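Local atomic coordinates of phosphatidylglycerol lysyltransferase C-terminal domain-containing protein (Bacteroides thetaiotaomicron, PDB entry 2HQY), a protein that is of unknown function but binds coenzyme A and is probably an acyltransferase-like protein related to phosphatidylglycerol lysyltransferases. Residues A10-I15 / L29-L34; K21-N26 / N227-G232; D122-R127 / Q283-L288; S128-L133 / M248-F253. All blocks are in the same frame, centred on the assembly; numbering follows the deposited sequence. Where two conformers were deposited one is given.

Interaction 1. Residues A10-I15 / L29-L34; sequences ADRDTI and LSFSNL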
# COMPACT_ATOMS: atom_id res chain seq x y z
N ALA A 10 7.47 -6.81 10.16
CA ALA A 10 7.97 -8.02 10.81
C ALA A 10 9.21 -8.59 10.13
O ALA A 10 9.90 -9.44 10.68
CB ALA A 10 6.85 -9.07 10.88
N ASP A 11 9.49 -8.11 8.92
CA ASP A 11 10.58 -8.66 8.11
C ASP A 11 11.90 -7.92 8.31
O ASP A 11 12.86 -8.17 7.57
CB ASP A 11 10.19 -8.64 6.62
CG ASP A 11 8.97 -9.48 6.35
OD1 ASP A 11 8.93 -10.66 6.77
OD2 ASP A 11 8.04 -8.94 5.73
N ARG A 12 11.94 -7.03 9.29
CA ARG A 12 13.12 -6.23 9.55
C ARG A 12 14.40 -7.07 9.70
O ARG A 12 15.39 -6.82 9.01
CB ARG A 12 12.90 -5.39 10.80
CG ARG A 12 14.05 -4.47 11.07
CD ARG A 12 13.65 -3.54 12.20
NE ARG A 12 14.77 -3.06 12.97
CZ ARG A 12 14.65 -2.42 14.13
NH1 ARG A 12 13.43 -2.21 14.64
NH2 ARG A 12 15.74 -2.00 14.78
N ASP A 13 14.36 -8.08 10.58
CA ASP A 13 15.56 -8.92 10.83
C ASP A 13 16.01 -9.66 9.59
O ASP A 13 17.22 -9.75 9.31
CB ASP A 13 15.30 -9.92 11.97
CG ASP A 13 15.18 -9.26 13.35
OD1 ASP A 13 15.47 -8.04 13.50
OD2 ASP A 13 14.79 -9.96 14.31
N THR A 14 15.05 -10.19 8.83
CA THR A 14 15.34 -10.96 7.62
C THR A 14 16.05 -10.10 6.56
O THR A 14 17.09 -10.53 5.99
CB THR A 14 14.04 -11.56 7.02
OG1 THR A 14 13.50 -12.54 7.92
CG2 THR A 14 14.30 -12.23 5.64
N ILE A 15 15.50 -8.91 6.31
CA ILE A 15 16.03 -7.98 5.31
C ILE A 15 17.41 -7.44 5.72
O ILE A 15 18.37 -7.54 4.95
CB ILE A 15 15.06 -6.78 5.05
CG1 ILE A 15 13.63 -7.25 4.70
CG2 ILE A 15 15.63 -5.84 3.99
CD1 ILE A 15 13.52 -8.23 3.53
N LEU A 29 17.41 0.71 -0.37
CA LEU A 29 17.59 -0.50 0.44
C LEU A 29 17.40 -0.29 1.95
O LEU A 29 17.53 -1.24 2.75
CB LEU A 29 18.97 -1.14 0.16
CG LEU A 29 19.04 -1.85 -1.20
CD1 LEU A 29 20.45 -2.33 -1.41
CD2 LEU A 29 18.07 -3.01 -1.29
N SER A 30 17.11 0.95 2.35
CA SER A 30 16.68 1.19 3.73
C SER A 30 15.38 0.43 4.01
O SER A 30 14.43 0.47 3.20
CB SER A 30 16.43 2.66 3.98
OG SER A 30 15.58 2.79 5.09
N PHE A 31 15.35 -0.27 5.12
CA PHE A 31 14.16 -1.01 5.51
C PHE A 31 12.94 -0.09 5.64
O PHE A 31 11.85 -0.46 5.20
CB PHE A 31 14.38 -1.79 6.81
CG PHE A 31 13.18 -2.60 7.22
CD1 PHE A 31 12.76 -3.68 6.42
CD2 PHE A 31 12.46 -2.29 8.36
CE1 PHE A 31 11.64 -4.44 6.77
CE2 PHE A 31 11.32 -3.07 8.75
CZ PHE A 31 10.92 -4.13 7.95
N SER A 32 13.12 1.11 6.22
CA SER A 32 12.04 2.06 6.33
C SER A 32 11.53 2.48 4.94
O SER A 32 10.30 2.56 4.73
CB SER A 32 12.48 3.35 7.08
OG SER A 32 11.34 4.19 7.22
N ASN A 33 12.44 2.75 4.02
CA ASN A 33 12.02 3.17 2.66
C ASN A 33 11.27 2.03 1.96
O ASN A 33 10.23 2.26 1.33
CB ASN A 33 13.22 3.62 1.84
CG ASN A 33 13.62 5.05 2.14
OD1 ASN A 33 12.85 5.83 2.74
ND2 ASN A 33 14.81 5.42 1.66
N LEU A 34 11.74 0.80 2.14
CA LEU A 34 11.08 -0.36 1.53
C LEU A 34 9.64 -0.51 2.03
O LEU A 34 8.72 -0.70 1.22
CB LEU A 34 11.88 -1.64 1.80
CG LEU A 34 13.18 -1.73 1.00
CD1 LEU A 34 14.13 -2.73 1.65
CD2 LEU A 34 12.93 -2.12 -0.46

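Interaction 2. Residues K21-N26 / N227-G232; sequences KSDRRN and NHETFG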
# COMPACT_ATOMS: atom_id res chain seq x y z
N LYS A 21 25.35 -6.16 5.94
CA LYS A 21 26.67 -6.68 5.60
C LYS A 21 27.09 -6.38 4.17
O LYS A 21 28.24 -6.63 3.80
CB LYS A 21 26.74 -8.19 5.85
CG LYS A 21 25.93 -9.03 4.90
CD LYS A 21 26.22 -10.52 5.11
CE LYS A 21 25.18 -11.40 4.42
NZ LYS A 21 25.36 -11.59 2.93
N SER A 22 26.16 -5.87 3.36
CA SER A 22 26.40 -5.64 1.93
C SER A 22 27.19 -4.37 1.72
O SER A 22 27.32 -3.55 2.63
CB SER A 22 25.08 -5.57 1.16
OG SER A 22 24.46 -4.30 1.32
N ASP A 23 27.72 -4.18 0.52
CA ASP A 23 28.36 -2.90 0.22
C ASP A 23 27.45 -1.96 -0.58
O ASP A 23 27.90 -1.01 -1.19
CB ASP A 23 29.77 -3.12 -0.39
CG ASP A 23 30.83 -3.39 0.71
OD1 ASP A 23 30.85 -2.72 1.80
OD2 ASP A 23 31.66 -4.30 0.49
N ARG A 24 26.15 -2.22 -0.51
CA ARG A 24 25.16 -1.40 -1.20
C ARG A 24 24.79 -0.18 -0.36
O ARG A 24 24.40 -0.32 0.78
CB ARG A 24 23.92 -2.25 -1.48
CG ARG A 24 24.29 -3.55 -2.19
CD ARG A 24 24.39 -3.35 -3.68
NE ARG A 24 23.04 -3.28 -4.21
CZ ARG A 24 22.35 -4.32 -4.66
NH1 ARG A 24 21.10 -4.13 -5.07
NH2 ARG A 24 22.89 -5.55 -4.70
N ARG A 25 24.90 1.01 -0.95
CA ARG A 25 24.65 2.24 -0.22
C ARG A 25 23.38 2.98 -0.66
O ARG A 25 23.06 4.05 -0.14
CB ARG A 25 25.87 3.15 -0.31
CG ARG A 25 27.12 2.49 0.25
CD ARG A 25 28.27 3.47 0.30
NE ARG A 25 28.68 3.92 -1.03
CZ ARG A 25 29.58 4.89 -1.24
NH1 ARG A 25 30.14 5.53 -0.22
NH2 ARG A 25 29.90 5.24 -2.48
N ASN A 26 22.66 2.43 -1.62
CA ASN A 26 21.52 3.20 -2.13
C ASN A 26 20.31 3.21 -1.19
O ASN A 26 20.01 2.20 -0.51
CB ASN A 26 21.18 2.83 -3.56
CG ASN A 26 20.62 1.47 -3.66
OD1 ASN A 26 21.31 0.49 -3.40
ND2 ASN A 26 19.37 1.39 -4.12
N ASN A 227 23.42 0.44 5.25
CA ASN A 227 24.31 -0.69 5.47
C ASN A 227 25.22 -0.39 6.65
O ASN A 227 25.03 0.62 7.35
CB ASN A 227 25.06 -1.12 4.18
CG ASN A 227 26.27 -0.23 3.85
OD1 ASN A 227 26.48 0.83 4.45
ND2 ASN A 227 27.10 -0.70 2.92
N HIS A 228 26.20 -1.25 6.89
CA HIS A 228 27.06 -1.16 8.06
C HIS A 228 27.80 0.18 8.21
O HIS A 228 28.10 0.56 9.28
CB HIS A 228 28.03 -2.31 8.11
CG HIS A 228 29.05 -2.26 7.04
ND1 HIS A 228 28.85 -2.78 5.80
CD2 HIS A 228 30.28 -1.72 7.02
CE1 HIS A 228 29.90 -2.56 5.05
NE2 HIS A 228 30.78 -1.92 5.77
N GLU A 229 28.05 0.87 7.11
CA GLU A 229 28.74 2.15 7.11
C GLU A 229 28.01 3.36 6.48
O GLU A 229 28.60 4.37 6.24
CB GLU A 229 30.12 2.03 6.47
CG GLU A 229 30.09 1.61 5.05
CD GLU A 229 31.45 1.54 4.39
OE1 GLU A 229 32.43 1.68 5.08
OE2 GLU A 229 31.51 1.34 3.21
N THR A 230 26.72 3.21 6.22
CA THR A 230 25.93 4.25 5.55
C THR A 230 24.61 4.43 6.29
O THR A 230 23.87 3.47 6.50
CB THR A 230 25.65 3.90 4.06
OG1 THR A 230 26.86 3.46 3.41
CG2 THR A 230 25.05 5.10 3.31
N PHE A 231 24.36 5.65 6.72
CA PHE A 231 23.08 6.01 7.36
C PHE A 231 22.28 6.82 6.35
O PHE A 231 22.84 7.71 5.70
CB PHE A 231 23.38 6.86 8.60
CG PHE A 231 22.19 7.01 9.52
CD1 PHE A 231 22.01 6.13 10.57
CD2 PHE A 231 21.25 8.02 9.30
CE1 PHE A 231 20.91 6.27 11.45
CE2 PHE A 231 20.14 8.17 10.15
CZ PHE A 231 19.97 7.28 11.22
N GLY A 232 20.98 6.57 6.24
CA GLY A 232 20.16 7.29 5.27
C GLY A 232 19.28 8.28 6.01
O GLY A 232 18.63 7.92 6.99
O HOH W 1 29.49 0.31 1.85

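Interaction 3. Residues D122-R127 / Q283-L288; sequences DYIYLR and QPVTIL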
# COMPACT_ATOMS: atom_id res chain seq x y z
N ASP A 122 21.66 9.19 -5.88
CA ASP A 122 21.70 9.53 -4.45
C ASP A 122 22.89 10.42 -4.15
O ASP A 122 24.00 10.21 -4.69
CB ASP A 122 21.85 8.29 -3.56
CG ASP A 122 20.59 7.47 -3.44
OD1 ASP A 122 19.48 7.92 -3.81
OD2 ASP A 122 20.73 6.34 -2.93
N TYR A 123 22.67 11.38 -3.28
CA TYR A 123 23.74 12.23 -2.77
C TYR A 123 24.32 11.59 -1.50
O TYR A 123 23.59 11.37 -0.52
CB TYR A 123 23.16 13.61 -2.45
CG TYR A 123 22.92 14.45 -3.66
CD1 TYR A 123 23.81 15.46 -4.02
CD2 TYR A 123 21.80 14.22 -4.47
CE1 TYR A 123 23.60 16.24 -5.15
CE2 TYR A 123 21.56 14.98 -5.60
CZ TYR A 123 22.48 16.00 -5.93
OH TYR A 123 22.27 16.75 -7.06
N ILE A 124 25.62 11.31 -1.53
CA ILE A 124 26.33 10.69 -0.41
C ILE A 124 27.41 11.66 0.14
O ILE A 124 28.17 12.26 -0.62
CB ILE A 124 26.92 9.30 -0.83
CG1 ILE A 124 25.73 8.38 -1.23
CG2 ILE A 124 27.81 8.70 0.29
CD1 ILE A 124 26.00 6.90 -1.20
N TYR A 125 27.39 11.83 1.45
CA TYR A 125 28.25 12.78 2.16
C TYR A 125 29.02 12.04 3.25
O TYR A 125 28.61 10.97 3.69
CB TYR A 125 27.37 13.83 2.84
CG TYR A 125 26.44 14.57 1.90
CD1 TYR A 125 26.83 15.76 1.27
CD2 TYR A 125 25.15 14.08 1.65
CE1 TYR A 125 25.96 16.44 0.42
CE2 TYR A 125 24.29 14.72 0.80
CZ TYR A 125 24.68 15.89 0.20
OH TYR A 125 23.76 16.50 -0.60
N LEU A 126 30.14 12.61 3.68
CA LEU A 126 30.85 12.12 4.87
C LEU A 126 30.09 12.60 6.10
O LEU A 126 29.79 13.79 6.21
CB LEU A 126 32.27 12.66 4.94
CG LEU A 126 33.23 12.19 3.84
CD1 LEU A 126 34.58 12.92 3.88
CD2 LEU A 126 33.41 10.66 3.91
N ARG A 127 29.80 11.69 7.02
CA ARG A 127 29.21 12.09 8.31
C ARG A 127 30.09 13.12 9.01
O ARG A 127 29.59 14.07 9.60
CB ARG A 127 29.00 10.86 9.20
CG ARG A 127 28.17 11.12 10.47
CD ARG A 127 28.61 10.22 11.63
NE ARG A 127 29.71 10.87 12.31
CZ ARG A 127 29.58 11.65 13.39
NH1 ARG A 127 28.40 11.85 13.97
NH2 ARG A 127 30.66 12.20 13.89
N GLN A 283 28.13 19.54 -0.49
CA GLN A 283 29.43 18.99 -0.91
C GLN A 283 29.52 17.47 -0.79
O GLN A 283 30.34 16.96 -0.02
CB GLN A 283 30.59 19.59 -0.09
CG GLN A 283 30.56 21.09 0.13
CD GLN A 283 30.67 21.87 -1.16
OE1 GLN A 283 31.48 21.54 -2.03
NE2 GLN A 283 29.85 22.90 -1.30
N PRO A 284 28.72 16.72 -1.59
CA PRO A 284 28.76 15.27 -1.52
C PRO A 284 30.11 14.71 -1.97
O PRO A 284 30.76 15.29 -2.85
CB PRO A 284 27.65 14.85 -2.49
CG PRO A 284 27.59 15.98 -3.48
CD PRO A 284 27.78 17.19 -2.63
N VAL A 285 30.52 13.60 -1.36
CA VAL A 285 31.73 12.88 -1.80
C VAL A 285 31.40 12.01 -3.02
O VAL A 285 32.27 11.71 -3.83
CB VAL A 285 32.37 12.00 -0.68
CG1 VAL A 285 33.09 12.88 0.32
CG2 VAL A 285 31.34 11.15 0.02
N THR A 286 30.14 11.61 -3.15
CA THR A 286 29.73 10.70 -4.21
C THR A 286 28.33 11.06 -4.66
O THR A 286 27.46 11.35 -3.83
CB THR A 286 29.68 9.24 -3.71
OG1 THR A 286 31.00 8.81 -3.39
CG2 THR A 286 29.10 8.30 -4.78
N ILE A 287 28.13 11.07 -5.97
CA ILE A 287 26.78 11.09 -6.51
C ILE A 287 26.55 9.70 -7.10
O ILE A 287 27.19 9.31 -8.09
CB ILE A 287 26.58 12.24 -7.51
CG1 ILE A 287 26.65 13.57 -6.74
CG2 ILE A 287 25.24 12.11 -8.23
CD1 ILE A 287 26.83 14.74 -7.63
N LEU A 288 25.71 8.92 -6.41
CA LEU A 288 25.58 7.50 -6.67
C LEU A 288 24.55 7.30 -7.78
O LEU A 288 23.36 7.36 -7.53
CB LEU A 288 25.15 6.78 -5.38
CG LEU A 288 25.07 5.25 -5.41
CD1 LEU A 288 26.46 4.58 -5.56
CD2 LEU A 288 24.34 4.74 -4.17
O HOH W 2 30.63 15.23 2.29

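Interaction 4. Residues S128-L133 / M248-F253; sequences SDLATL and MINYEF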
# COMPACT_ATOMS: atom_id res chain seq x y z
N SER A 128 31.41 12.92 8.93
CA SER A 128 32.38 13.88 9.46
C SER A 128 32.21 15.31 8.92
O SER A 128 32.32 16.27 9.71
CB SER A 128 33.83 13.35 9.32
OG SER A 128 34.20 13.12 7.97
N ASP A 129 31.90 15.47 7.63
CA ASP A 129 31.65 16.80 7.06
C ASP A 129 30.37 17.42 7.61
O ASP A 129 30.36 18.56 8.08
CB ASP A 129 31.54 16.71 5.54
CG ASP A 129 32.89 16.52 4.85
OD1 ASP A 129 33.95 16.86 5.44
OD2 ASP A 129 32.88 16.03 3.70
N LEU A 130 29.28 16.67 7.56
CA LEU A 130 27.96 17.19 7.96
C LEU A 130 27.88 17.44 9.47
O LEU A 130 27.16 18.35 9.90
CB LEU A 130 26.84 16.27 7.46
CG LEU A 130 26.75 16.12 5.92
CD1 LEU A 130 25.49 15.30 5.52
CD2 LEU A 130 26.76 17.46 5.20
N ALA A 131 28.62 16.66 10.27
CA ALA A 131 28.57 16.80 11.75
C ALA A 131 29.45 17.95 12.25
O ALA A 131 29.25 18.46 13.37
CB ALA A 131 28.98 15.49 12.42
N THR A 132 30.47 18.32 11.47
CA THR A 132 31.44 19.33 11.94
C THR A 132 31.38 20.63 11.11
O THR A 132 31.73 21.70 11.60
CB THR A 132 32.90 18.81 11.90
OG1 THR A 132 33.28 18.60 10.53
CG2 THR A 132 33.06 17.52 12.66
N LEU A 133 30.96 20.52 9.85
CA LEU A 133 31.02 21.61 8.87
C LEU A 133 32.39 22.31 8.85
O LEU A 133 32.48 23.52 8.72
CB LEU A 133 29.88 22.61 9.07
CG LEU A 133 28.49 21.97 9.05
CD1 LEU A 133 27.45 22.97 9.55
CD2 LEU A 133 28.18 21.46 7.66
N MET A 248 20.15 23.92 10.66
CA MET A 248 20.35 23.53 12.07
C MET A 248 19.92 22.07 12.34
O MET A 248 20.63 21.34 13.05
CB MET A 248 19.66 24.47 13.05
CG MET A 248 19.91 24.04 14.53
SD MET A 248 21.74 23.99 14.90
CE MET A 248 21.75 25.64 14.95
N ILE A 249 18.78 21.66 11.79
CA ILE A 249 18.31 20.28 12.05
C ILE A 249 19.21 19.23 11.41
O ILE A 249 19.48 18.18 12.00
CB ILE A 249 16.81 20.04 11.74
CG1 ILE A 249 16.38 18.75 12.47
CG2 ILE A 249 16.53 20.01 10.21
CD1 ILE A 249 14.97 18.67 12.84
N ASN A 250 19.71 19.55 10.22
CA ASN A 250 20.69 18.73 9.52
C ASN A 250 21.93 18.52 10.41
O ASN A 250 22.32 17.38 10.68
CB ASN A 250 21.03 19.45 8.19
CG ASN A 250 22.05 18.71 7.33
OD1 ASN A 250 22.93 17.99 7.82
ND2 ASN A 250 21.94 18.94 6.01
N TYR A 251 22.52 19.63 10.89
CA TYR A 251 23.68 19.61 11.78
C TYR A 251 23.42 18.86 13.10
O TYR A 251 24.23 18.02 13.49
CB TYR A 251 24.10 21.04 12.06
CG TYR A 251 25.28 21.14 12.99
CD1 TYR A 251 26.57 20.93 12.52
CD2 TYR A 251 25.10 21.41 14.34
CE1 TYR A 251 27.67 21.03 13.38
CE2 TYR A 251 26.19 21.51 15.22
CZ TYR A 251 27.46 21.30 14.73
OH TYR A 251 28.53 21.40 15.62
N GLU A 252 22.32 19.16 13.79
CA GLU A 252 22.07 18.48 15.08
C GLU A 252 21.90 16.97 14.88
O GLU A 252 22.46 16.18 15.63
CB GLU A 252 20.84 19.07 15.79
CG GLU A 252 21.10 20.48 16.38
CD GLU A 252 21.58 20.44 17.82
OE1 GLU A 252 21.83 19.33 18.35
OE2 GLU A 252 21.73 21.54 18.42
N PHE A 253 21.12 16.58 13.87
CA PHE A 253 20.87 15.16 13.69
C PHE A 253 22.13 14.42 13.20
O PHE A 253 22.36 13.30 13.63
CB PHE A 253 19.66 14.94 12.77
CG PHE A 253 19.27 13.47 12.62
CD1 PHE A 253 18.94 12.71 13.74
CD2 PHE A 253 19.23 12.88 11.37
CE1 PHE A 253 18.56 11.37 13.61
CE2 PHE A 253 18.86 11.54 11.22
CZ PHE A 253 18.52 10.79 12.35
O HOH W 3 25.14 19.63 8.60

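Interaction 1. Residues A10-I15 / L29-L34
Phe31 lays one face of its ring against the first turn of helix 12-19, which starts at Arg12. The meeting is a CH-pi contact made by a backbone carbon: Arg12 CA stands 3.6 Å from the centroid of the Phe31 ring, 20° off the ring normal and displaced toward the rim. Phe31 CG lies anti to its own backbone N (chi1 -178°), which carries the ring out from helix 31-36 across to the other helix. Arg12 crosses it at about a right angle, and its aliphatic part does the touching, with Arg12 CB 3.5 Å from Phe31 CE2 and CG following over the same side of the ring. The arm then runs on extended, away from the phenyl group, and delivers its NH1 to the carbonyl of Ala203. Ile15, one turn further along, also meets the ring at about a right angle: in one of its two conformers CG1 approaches Phe31 CE1 and the other branch, CG2, touches Leu34 CD1. Phe45, Leu52 and Phe54 of the neighbouring strands 44-48 and 51-58 pack on Ile15, so the two helix starts share a buried apolar layer with that part of the fold. The chemistry is therefore dispersion plus a polarised C-H over an aromatic face: a contact that depends on shape, while the charged end of Arg12 finds its partner beyond the ring.

Interaction 2. Residues K21-N26 / N227-G232
At the edge of the His228 imidazole, in its plane, sits Asp23 OD1, 3.4 Å from His228 CE1, with the carboxylate turned 62° from the ring; Ser22 O also lies near that edge. His228 ND1 is hydrogen-bonded to the carbonyl O of Met20. The second flat group, the Asn227 amide, has a donor on each face of its carbonyl: Glu229 N comes from one and Thr230 OG1, at 2.9 Å from Asn227 OD1, from the other. On the nitrogen side, Asn227 ND2 gives a hydrogen bond to Ser22 O (2.9 Å, bent to 139°) and another to a water that also donates to Glu229 OE2 and, weakly, to Asp23 OD1. The bond from Glu229 N to Asn227 OD1 makes an Asx turn within the type I beta turn from Asn227 to Thr230, the hairpin connection between strands 216-227 and 230-238, to which Asn227 ND2 fastens the 21-26 loop. Were Asn227 replaced by alanine, Ser22 O would probably lose this donor and the Thr230 hydroxyl its acceptor. The bridging water offers hydrogens toward two carboxylates only 4.3 Å apart (Asp23 OD1 to Glu229 OE2), which is likely to ease their repulsion. Beside them, Arg25 CG rests 3.3 Å from Thr230 OG1, while its guanidinium makes a cation-pi contact with Tyr263.

Interaction 3. Residues D122-R127 / Q283-L288
Strands 122-126 and 286-288 pair antiparallel, with Asp122-Leu288 and Ile124-Thr286 as hydrogen-bonded pairs, until a classic beta bulge sets Val285 and Thr286 together opposite Ile124. There Ile124 O accepts from Thr286 N at 3.3 Å and, weakly, from Val285 N, whereas the bond from Leu288 N to Asp122 O is short (2.7 Å) and lies in the carbonyl plane. Beyond the bulge Pro284 takes over. It lies alongside Tyr125, placing its CB over one face of that ring in a CH-pi contact, 4.1 Å from the centroid, while Pro284 CG reaches the edge of the Tyr123 ring, 3.9 Å from CD1. The proline thus wedges between two tyrosines whose hydroxyls are tied elsewhere, Tyr123 to Asp269 and Arg118, Tyr125 to the carbonyl of Lys279. With Ile124 and Asp122 on the other side of the sheet, Leu288 CD2 meets Ile124 CD1 at 4.0 Å. Val285 CG1 abuts Leu126 CG at 3.6 Å, the two side chains crossing at about a right angle. Pro284 has no N-H to donate; beyond the bulge the two chains are held by its packing on the tyrosines and by a water that accepts from Leu126 N and donates to Gln283 O.

Interaction 4. Residues S128-L133 / M248-F253
With CG anti to the backbone N (chi1 179°), Tyr251 sends its ring off helix 245-256 to the end of helix 127-132, and Leu133, whose CG is anti to its carbonyl carbon (chi1 -55°), brings CD1 down to meet it. Leu133 CD1 stands 3.7 Å from Tyr251 CD1, the two side chains crossing obliquely. The other side of the meeting is backbone: Ala131 O approaches Tyr251 CE1 to 3.0 Å, a close carbon-oxygen contact, and Leu130 O lies 3.7 Å from Tyr251 CD1. The short helical segments cross at -116°, their axes 8.3 Å apart, and the first of them stops here, Leu133 leaving helical geometry with positive phi. Carbonyls at such a helix end need outside donors. Ala131 O is served by Asn255 ND2, while Leu130 O takes a water at 2.7 Å that also donates to Asn250 OD1, 2.9 Å away. Asn250 is one turn on from Tyr246, which binds coenzyme A, so the water joins the helix end to the helix that carries a coenzyme A-binding residue. A serine instead of Tyr251 would probably open a gap beside Leu133 and leave its methyl without the ring atom it touches. Helix 139-151 covers the same place, with Ile145 against Leu133 and Arg149 against the ring.

Interactions 1 and 4 both join helices through one aromatic ring and are buried, yet the first is made mainly of carbon contacts on the ring whereas the second has a water between its helices. Interactions 2 and 3 are only partly buried and rely far more on hydrogen bonds: a side-chain amide in one, strand pairing in the other. They touch where Asn26 packs on Asp122 and Leu288, and their strands 230-238 and 122-126 both pair with strand 263-265. Strand 122-126 runs directly into helix 127-132, so interaction 3 hands over to interaction 4, Tyr125 resting on Leu130. Phe231 meets Phe253 between interactions 2 and 4, and Leu29 packs on Arg24 between 1 and 2. Interactions 1 and 3 do not touch.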